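Local structure of increased recombination centers protein 6 (Saccharomyces cerevisiae, 3UC9) at residues A[30-35]-A[48-53]; A[44-49]-A[76-81]. The protein acts as an adaptor-type accessory factor of clathrin coats, with a fold related to small G proteins, and is involved in gross chromosomal rearrangements and telomere healing. All blocks are in the same frame, centred on the assembly; numbering follows the deposited sequence.

Contact 1: A[30-35]-A[48-53]; sequences ILVLSD and DLFHCS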
loop_
_atom_site.group_PDB
_atom_site.type_symbol
_atom_site.label_atom_id
_atom_site.label_comp_id
_atom_site.label_asym_id
_atom_site.label_seq_id
_atom_site.Cartn_x
_atom_site.Cartn_y
_atom_site.Cartn_z
ATOM N N ILE A 30 4.936 -0.494 7.036
ATOM C CA ILE A 30 3.941 -0.177 6.021
ATOM C C ILE A 30 4.029 1.318 5.733
ATOM O O ILE A 30 3.895 2.144 6.637
ATOM C CB ILE A 30 2.520 -0.570 6.450
ATOM C CG1 ILE A 30 2.399 -2.095 6.532
ATOM C CG2 ILE A 30 1.482 -0.018 5.436
ATOM C CD1 ILE A 30 1.010 -2.577 6.935
ATOM N N LEU A 31 4.307 1.659 4.477
ATOM C CA LEU A 31 4.389 3.050 4.043
ATOM C C LEU A 31 3.061 3.445 3.405
ATOM O O LEU A 31 2.559 2.753 2.520
ATOM C CB LEU A 31 5.540 3.236 3.054
ATOM C CG LEU A 31 5.910 4.608 2.473
ATOM C CD1 LEU A 31 5.414 5.762 3.299
ATOM C CD2 LEU A 31 7.433 4.675 2.348
ATOM N N VAL A 32 2.493 4.552 3.875
ATOM C CA VAL A 32 1.308 5.131 3.258
ATOM C C VAL A 32 1.713 6.498 2.696
ATOM O O VAL A 32 2.136 7.381 3.434
ATOM C CB VAL A 32 0.142 5.264 4.239
ATOM C CG1 VAL A 32 -1.103 5.770 3.501
ATOM C CG2 VAL A 32 -0.143 3.916 4.938
ATOM N N LEU A 33 1.594 6.632 1.381
ATOM C CA LEU A 33 2.061 7.786 0.628
ATOM C C LEU A 33 0.889 8.410 -0.136
ATOM O O LEU A 33 -0.001 7.694 -0.608
ATOM C CB LEU A 33 3.131 7.335 -0.367
ATOM C CG LEU A 33 3.710 8.354 -1.354
ATOM C CD1 LEU A 33 4.618 9.329 -0.621
ATOM C CD2 LEU A 33 4.454 7.666 -2.513
ATOM N N SER A 34 0.889 9.738 -0.245
ATOM C CA SER A 34 0.007 10.435 -1.184
ATOM C C SER A 34 0.737 11.598 -1.819
ATOM O O SER A 34 1.682 12.129 -1.238
ATOM C CB SER A 34 -1.250 10.942 -0.482
ATOM O OG SER A 34 -0.956 11.974 0.448
ATOM N N ASP A 35 0.321 11.991 -3.020
ATOM C CA ASP A 35 0.713 13.304 -3.517
ATOM C C ASP A 35 -0.050 14.373 -2.718
ATOM O O ASP A 35 -1.133 14.099 -2.154
ATOM C CB ASP A 35 0.560 13.469 -5.044
ATOM C CG ASP A 35 -0.775 12.982 -5.582
ATOM O OD1 ASP A 35 -1.196 11.860 -5.238
ATOM O OD2 ASP A 35 -1.384 13.711 -6.396
ATOM N N ASP A 48 -9.468 5.175 9.141
ATOM C CA ASP A 48 -10.441 4.131 8.793
ATOM C C ASP A 48 -9.848 2.719 8.791
ATOM O O ASP A 48 -10.478 1.767 9.253
ATOM C CB ASP A 48 -11.095 4.432 7.433
ATOM C CG ASP A 48 -12.017 5.650 7.473
ATOM O OD1 ASP A 48 -12.442 6.069 8.578
ATOM O OD2 ASP A 48 -12.318 6.195 6.390
ATOM N N LEU A 49 -8.630 2.581 8.287
ATOM C CA LEU A 49 -8.009 1.266 8.164
ATOM C C LEU A 49 -7.185 0.895 9.393
ATOM O O LEU A 49 -7.232 -0.248 9.849
ATOM C CB LEU A 49 -7.128 1.229 6.918
ATOM C CG LEU A 49 -6.480 -0.118 6.594
ATOM C CD1 LEU A 49 -7.507 -1.238 6.524
ATOM C CD2 LEU A 49 -5.704 0.001 5.284
ATOM N N PHE A 50 -6.421 1.850 9.917
ATOM C CA PHE A 50 -5.473 1.575 11.006
ATOM C C PHE A 50 -5.867 2.165 12.354
ATOM O O PHE A 50 -5.176 1.928 13.344
ATOM C CB PHE A 50 -4.085 2.092 10.641
ATOM C CG PHE A 50 -3.505 1.448 9.422
ATOM C CD1 PHE A 50 -3.172 0.107 9.425
ATOM C CD2 PHE A 50 -3.271 2.183 8.278
ATOM C CE1 PHE A 50 -2.626 -0.485 8.302
ATOM C CE2 PHE A 50 -2.734 1.596 7.161
ATOM C CZ PHE A 50 -2.407 0.262 7.170
ATOM N N HIS A 51 -6.951 2.936 12.392
ATOM C CA HIS A 51 -7.387 3.611 13.620
ATOM C C HIS A 51 -6.258 4.454 14.204
ATOM O O HIS A 51 -6.009 4.453 15.415
ATOM C CB HIS A 51 -7.936 2.588 14.616
ATOM C CG HIS A 51 -8.923 1.647 14.002
ATOM N ND1 HIS A 51 -8.641 0.319 13.769
ATOM C CD2 HIS A 51 -10.174 1.857 13.524
ATOM C CE1 HIS A 51 -9.686 -0.257 13.199
ATOM N NE2 HIS A 51 -10.629 0.655 13.038
ATOM N N CYS A 52 -5.598 5.185 13.307
ATOM C CA CYS A 52 -4.459 6.019 13.630
ATOM C C CYS A 52 -4.829 7.478 13.386
ATOM O O CYS A 52 -5.053 7.880 12.244
ATOM C CB CYS A 52 -3.271 5.625 12.752
ATOM S SG CYS A 52 -1.789 6.598 13.038
ATOM N N SER A 53 -4.904 8.256 14.464
ATOM C CA SER A 53 -5.200 9.687 14.382
ATOM C C SER A 53 -3.911 10.493 14.213
ATOM O O SER A 53 -3.404 11.087 15.169
ATOM C CB SER A 53 -5.956 10.152 15.633
ATOM O OG SER A 53 -7.234 9.543 15.712
#
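Phe-50, the last residue of helix 39-50, meets strand 30-35 with the CE2 and CZ end of its ring, and the two branched residues Ile-30 and Val-32 receive it. Both strand residues use CG2. In Val-32 this methyl lies 4.1 Å from CE2 of Phe-50, and in Ile-30 it is 4.3 Å from CZ of Phe-50, so neighbouring atoms of the ring each have a methyl of their own. Both methyls come in at a slant to the ring plane. The valine and the phenylalanine run past each other in opposite directions instead of meeting end on. Val-32 has CG1 anti to its N (chi1 -175°), which places CG2 on the N side, the branch that reaches the ring.

The strand methyls lie on one side of the ring plane. On the other, Leu-49 covers the face, with its CG 4.0 Å above the plane and over the ring centre. The ring thus has neighbours on both sides, and Ile-193 of helix 185-195 also touches Phe-50. Strand 29-35 and helix 39-50 form the first beta-alpha unit of a Rossmann-like fold, and the turn between them corresponds, by comparison with small G proteins, to the position of their P-loop. The strand is central in the sheet, bonded through its backbone to strands 71-81 and 103-110. Its other face, through Leu-31 and Leu-33, packs on Trp-87 of helix 84-91.

Just beyond Phe-50 the backbone leaves the helix at His-51, which has positive phi (54°). The hydroxyl OG of Ser-53 is hydrogen-bonded to OE1 of Gln-47, back in the last turns of the helix.

Contact 2: A[44-49]-A[76-81]; sequences QFLQDL and LYIDSC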
loop_
_atom_site.group_PDB
_atom_site.type_symbol
_atom_site.label_atom_id
_atom_site.label_comp_id
_atom_site.label_asym_id
_atom_site.label_seq_id
_atom_site.Cartn_x
_atom_site.Cartn_y
_atom_site.Cartn_z
ATOM N N GLN A 44 -7.646 10.530 6.628
ATOM C CA GLN A 44 -8.911 9.808 6.824
ATOM C C GLN A 44 -8.750 8.293 6.577
ATOM O O GLN A 44 -9.288 7.471 7.322
ATOM C CB GLN A 44 -10.006 10.362 5.898
ATOM C CG GLN A 44 -10.448 11.790 6.178
ATOM C CD GLN A 44 -11.749 12.138 5.451
ATOM O OE1 GLN A 44 -12.748 12.493 6.076
ATOM N NE2 GLN A 44 -11.745 12.011 4.126
ATOM N N PHE A 45 -8.006 7.934 5.535
ATOM C CA PHE A 45 -7.693 6.524 5.238
ATOM C C PHE A 45 -6.986 5.865 6.417
ATOM O O PHE A 45 -7.307 4.734 6.784
ATOM C CB PHE A 45 -6.825 6.445 3.979
ATOM C CG PHE A 45 -6.381 5.052 3.607
ATOM C CD1 PHE A 45 -7.110 4.296 2.691
ATOM C CD2 PHE A 45 -5.234 4.509 4.144
ATOM C CE1 PHE A 45 -6.701 3.022 2.332
ATOM C CE2 PHE A 45 -4.815 3.216 3.782
ATOM C CZ PHE A 45 -5.557 2.482 2.884
ATOM N N LEU A 46 -6.034 6.569 7.020
ATOM C CA LEU A 46 -5.284 6.014 8.156
ATOM C C LEU A 46 -6.206 5.769 9.349
ATOM O O LEU A 46 -6.093 4.754 10.033
ATOM C CB LEU A 46 -4.147 6.936 8.570
ATOM C CG LEU A 46 -2.985 7.081 7.584
ATOM C CD1 LEU A 46 -2.104 8.251 7.968
ATOM C CD2 LEU A 46 -2.167 5.801 7.476
ATOM N N GLN A 47 -7.116 6.699 9.598
ATOM C CA GLN A 47 -8.101 6.511 10.656
ATOM C C GLN A 47 -8.993 5.300 10.375
ATOM O O GLN A 47 -9.255 4.496 11.272
ATOM C CB GLN A 47 -8.949 7.778 10.847
ATOM C CG GLN A 47 -10.041 7.653 11.921
ATOM C CD GLN A 47 -9.481 7.267 13.280
ATOM O OE1 GLN A 47 -8.493 7.845 13.736
ATOM N NE2 GLN A 47 -10.112 6.289 13.935
ATOM N N ASP A 48 -9.468 5.175 9.141
ATOM C CA ASP A 48 -10.441 4.131 8.793
ATOM C C ASP A 48 -9.848 2.719 8.791
ATOM O O ASP A 48 -10.478 1.767 9.253
ATOM C CB ASP A 48 -11.095 4.432 7.433
ATOM C CG ASP A 48 -12.017 5.650 7.473
ATOM O OD1 ASP A 48 -12.442 6.069 8.578
ATOM O OD2 ASP A 48 -12.318 6.195 6.390
ATOM N N LEU A 49 -8.630 2.581 8.287
ATOM C CA LEU A 49 -8.009 1.266 8.164
ATOM C C LEU A 49 -7.185 0.895 9.393
ATOM O O LEU A 49 -7.232 -0.248 9.849
ATOM C CB LEU A 49 -7.128 1.229 6.918
ATOM C CG LEU A 49 -6.480 -0.118 6.594
ATOM C CD1 LEU A 49 -7.507 -1.238 6.524
ATOM C CD2 LEU A 49 -5.704 0.001 5.284
ATOM N N LEU A 76 4.151 2.182 11.012
ATOM C CA LEU A 76 3.520 2.942 9.959
ATOM C C LEU A 76 4.426 4.123 9.619
ATOM O O LEU A 76 4.786 4.918 10.496
ATOM C CB LEU A 76 2.144 3.423 10.429
ATOM C CG LEU A 76 1.138 3.978 9.433
ATOM C CD1 LEU A 76 0.680 2.885 8.468
ATOM C CD2 LEU A 76 -0.050 4.554 10.174
ATOM N N TYR A 77 4.826 4.199 8.356
ATOM C CA TYR A 77 5.545 5.348 7.823
ATOM C C TYR A 77 4.585 6.151 6.949
ATOM O O TYR A 77 4.046 5.637 5.963
ATOM C CB TYR A 77 6.734 4.892 6.972
ATOM C CG TYR A 77 7.856 4.156 7.689
ATOM C CD1 TYR A 77 7.932 4.083 9.083
ATOM C CD2 TYR A 77 8.887 3.574 6.954
ATOM C CE1 TYR A 77 8.985 3.411 9.709
ATOM C CE2 TYR A 77 9.945 2.922 7.575
ATOM C CZ TYR A 77 9.994 2.846 8.943
ATOM O OH TYR A 77 11.058 2.200 9.539
ATOM N N ILE A 78 4.344 7.403 7.315
ATOM C CA ILE A 78 3.428 8.265 6.577
ATOM C C ILE A 78 4.273 9.310 5.857
ATOM O O ILE A 78 5.102 9.983 6.479
ATOM C CB ILE A 78 2.415 8.941 7.503
ATOM C CG1 ILE A 78 1.677 7.892 8.347
ATOM C CG2 ILE A 78 1.411 9.774 6.682
ATOM C CD1 ILE A 78 1.034 8.455 9.586
ATOM N N ASP A 79 4.104 9.404 4.542
ATOM C CA ASP A 79 4.890 10.324 3.738
ATOM C C ASP A 79 3.992 11.027 2.720
ATOM O O ASP A 79 2.834 10.634 2.491
ATOM C CB ASP A 79 6.021 9.580 3.017
ATOM C CG ASP A 79 7.229 10.466 2.698
ATOM O OD1 ASP A 79 7.216 11.687 2.977
ATOM O OD2 ASP A 79 8.214 9.924 2.146
ATOM N N SER A 80 4.543 12.084 2.140
ATOM C CA SER A 80 3.866 12.879 1.128
ATOM C C SER A 80 4.882 13.296 0.088
ATOM O O SER A 80 6.086 13.322 0.357
ATOM C CB SER A 80 3.248 14.126 1.759
ATOM O OG SER A 80 2.410 14.805 0.846
ATOM N N CYS A 81 4.398 13.647 -1.091
ATOM C CA CYS A 81 5.277 14.131 -2.146
ATOM C C CYS A 81 4.542 15.091 -3.051
ATOM O O CYS A 81 3.328 15.010 -3.184
ATOM C CB CYS A 81 5.840 12.955 -2.955
ATOM S SG CYS A 81 4.625 11.945 -3.823
#
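The hydroxyl OG of Ser-80 is hydrogen-bonded to OD1 of Asn-39, at the start of the helix that carries 44-49, and has weak hydrogen bonds to ND1 of His-36 and the carbonyl O of Ser-34. One residue earlier, the carbonyl O of Asp-79 takes a hydrogen bond from NZ of Lys-42. These polar links tie strand 71-81 to the beginning of helix 39-50; further along the helix, the contact turns wholly apolar.

There Leu-46 does all the touching, dividing its two methyls between two strand residues. CD1 meets Ile-78 tip to tip, 3.5 Å from its CD1, a close methyl-methyl approach, and CG1 of Ile-78 follows at 3.8 Å from the same leucine methyl. CD2 goes to Leu-76 instead, with 3.6 Å between the two CD2 atoms, and these side chains cross obliquely. Leu-46 has CG anti to its carbonyl carbon (chi1 -68°), and the fork it ends in straddles the strand residues two apart that face the helix. Val-60 of the neighbouring strand 59-66 touches both Leu-76 and Ile-78, and Val-32 of strand 29-35 touches both Leu-46 and Leu-76.

On the helix side of the sheet, Phe-45 makes an edge-to-face stack with Trp-168. On the reverse of the strand, OD2 of Asp-79 is hydrogen-bonded to NE1 of Trp-87 in helix 84-91. A helix packed on a sheet whose strand order is 2-3-1-4-5-6, with strands 59-66 and 71-81 paired antiparallel at one side, is the pattern of the small G protein fold.

How the contacts relate
Both contacts lie in the buried core, where helix 39-50 packs on the same face of the sheet: its last residue in contact 1, Leu-46, about a turn earlier, in contact 2. The strands they use, 29-35 and 71-81, are parallel neighbours, joined by backbone hydrogen bonds such as Val-32 N to Tyr-77 O (2.8 Å). Contact 1 sets an aromatic ring against branched methyls, whereas contact 2 sets a single leucine against two aliphatic side chains. The two interlock, since CD1 of Leu-76 lies 3.9 Å from CE2 of Phe-50. Polar chemistry gathers at the C-terminal ends of both strands, where Lys-42, already bonded to the second strand, also reaches Ser-34 OG of the first.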